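PDB 3ONK: epsin-3 from Saccharomyces cerevisiae, which helps recruit clathrin to the Golgi network and endosomes and binds membranes enriched in phosphatidylinositol-3,5-bisphosphate, its ENTH domain being the part crystallised here. Local coordinates for residues Lys15-Thr20 / Leu49-Arg54. Residues are numbered along the deposited sequence; the frame is centred on the assembly and turned at random.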
# COMPACT_ATOMS: atom_id res chain seq x y z
N LYS A 15 7.53 -8.40 -7.83
CA LYS A 15 7.12 -7.08 -8.25
C LYS A 15 6.74 -6.23 -7.03
O LYS A 15 7.18 -5.08 -6.90
CB LYS A 15 5.94 -7.18 -9.23
CG LYS A 15 6.33 -7.62 -10.63
CD LYS A 15 5.14 -7.49 -11.58
CE LYS A 15 5.58 -7.54 -13.03
NZ LYS A 15 6.38 -8.74 -13.33
N VAL A 16 5.95 -6.81 -6.13
CA VAL A 16 5.58 -6.14 -4.89
C VAL A 16 6.81 -5.82 -4.05
O VAL A 16 6.92 -4.73 -3.48
CB VAL A 16 4.60 -6.97 -4.04
CG1 VAL A 16 4.27 -6.23 -2.75
CG2 VAL A 16 3.34 -7.25 -4.82
N ARG A 17 7.73 -6.78 -3.96
CA ARG A 17 8.98 -6.55 -3.23
C ARG A 17 9.73 -5.33 -3.78
O ARG A 17 10.15 -4.46 -3.01
CB ARG A 17 9.89 -7.79 -3.26
CG ARG A 17 9.48 -8.86 -2.27
CD ARG A 17 10.56 -9.93 -2.11
NE ARG A 17 11.35 -9.73 -0.89
CZ ARG A 17 12.62 -9.32 -0.88
NH1 ARG A 17 13.26 -9.18 0.28
NH2 ARG A 17 13.24 -9.05 -2.02
N GLU A 18 9.88 -5.28 -5.10
CA GLU A 18 10.54 -4.16 -5.77
C GLU A 18 9.82 -2.83 -5.54
O GLU A 18 10.44 -1.81 -5.26
CB GLU A 18 10.66 -4.39 -7.29
CG GLU A 18 11.07 -3.11 -8.06
CD GLU A 18 11.17 -3.27 -9.58
OE1 GLU A 18 10.86 -4.35 -10.12
OE2 GLU A 18 11.55 -2.28 -10.24
N ALA A 19 8.50 -2.85 -5.66
CA ALA A 19 7.70 -1.63 -5.44
C ALA A 19 7.82 -1.10 -4.01
O ALA A 19 7.47 0.06 -3.74
CB ALA A 19 6.25 -1.89 -5.77
N THR A 20 8.29 -1.93 -3.08
CA THR A 20 8.39 -1.54 -1.68
C THR A 20 9.81 -1.70 -1.11
O THR A 20 9.99 -1.73 0.10
CB THR A 20 7.38 -2.30 -0.79
OG1 THR A 20 7.62 -3.70 -0.86
CG2 THR A 20 5.96 -2.03 -1.27
N LEU A 49 -1.24 -9.44 -1.26
CA LEU A 49 -1.72 -9.17 0.09
C LEU A 49 -0.67 -9.50 1.16
O LEU A 49 -0.28 -8.64 1.95
CB LEU A 49 -2.98 -10.00 0.33
CG LEU A 49 -4.05 -9.45 1.27
CD1 LEU A 49 -4.83 -8.32 0.59
CD2 LEU A 49 -4.99 -10.59 1.73
N SER A 50 -0.24 -10.76 1.20
CA SER A 50 0.82 -11.19 2.10
C SER A 50 1.97 -10.21 2.09
O SER A 50 2.35 -9.66 3.13
CB SER A 50 1.35 -12.54 1.66
OG SER A 50 0.27 -13.41 1.36
N MET A 51 2.52 -9.99 0.90
CA MET A 51 3.71 -9.18 0.72
C MET A 51 3.54 -7.75 1.25
O MET A 51 4.44 -7.21 1.89
CB MET A 51 4.09 -9.16 -0.76
CG MET A 51 4.51 -10.51 -1.34
SD MET A 51 6.01 -11.19 -0.60
CE MET A 51 7.02 -9.73 -0.46
N ILE A 52 2.39 -7.14 0.97
CA ILE A 52 2.18 -5.75 1.34
C ILE A 52 2.12 -5.55 2.85
O ILE A 52 2.68 -4.60 3.37
CB ILE A 52 0.91 -5.13 0.73
CG1 ILE A 52 1.10 -4.85 -0.75
CG2 ILE A 52 0.58 -3.81 1.43
CD1 ILE A 52 0.03 -3.90 -1.34
N PHE A 53 1.45 -6.46 3.55
CA PHE A 53 1.27 -6.28 4.99
C PHE A 53 2.47 -6.78 5.79
O PHE A 53 2.70 -6.32 6.91
CB PHE A 53 -0.04 -6.91 5.47
CG PHE A 53 -1.27 -6.27 4.87
CD1 PHE A 53 -1.46 -4.90 4.96
CD2 PHE A 53 -2.23 -7.04 4.25
CE1 PHE A 53 -2.59 -4.30 4.42
CE2 PHE A 53 -3.37 -6.44 3.70
CZ PHE A 53 -3.55 -5.07 3.78
N ARG A 54 3.24 -7.71 5.23
CA ARG A 54 4.49 -8.13 5.85
C ARG A 54 5.25 -6.90 6.29
O ARG A 54 5.88 -6.89 7.34
CB ARG A 54 5.34 -8.96 4.89
CG ARG A 54 4.76 -10.33 4.61
CD ARG A 54 5.70 -11.23 3.83
NE ARG A 54 5.07 -12.52 3.59
CZ ARG A 54 5.05 -13.52 4.46
NH1 ARG A 54 5.64 -13.38 5.64
NH2 ARG A 54 4.44 -14.65 4.15
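Val16 and Met51 form the centre of an apolar contact between two helices of the ENTH domain, their CA atoms 6.6 Å apart. Both side chains leave the backbone toward the facing helix. With chi1 at 179°, Val16 swings CG1 away from its own backbone N and onto the base of the Met51 side chain, where it lies 3.5 Å from Met51 CB. Val16 CG1 also lies 4.0 Å from Ile52 CG1, and these two side chains run nearly perpendicular to each other. One valine branch thus touches two consecutive residues of the partner helix. Farther out, Met51 bends at chi2 and chi3 and turns its CE toward the aliphatic part of Arg17; the modelled approach is too close to be trusted, and the detail of this meeting is doubtful.

No hydrogen bond spans the two segments. Within 15-20, Thr20 OG1 donates to Val16 O over 2.9 Å, approaching 29° out of the carbonyl plane. This ties the Thr20 hydroxyl back to the backbone one turn earlier.

The axes of 15-19 and 49-54 point the same general way, inclined by 25° and 9.6 Å apart. Tyr9 touches both Arg17 and Met51, Ile48 and Arg55 extend the bed for Val16, and Ile52 also packs on Leu73, Leu74 and Leu77, linking helix 42-57 to helix 64-80 in this all-helical fold.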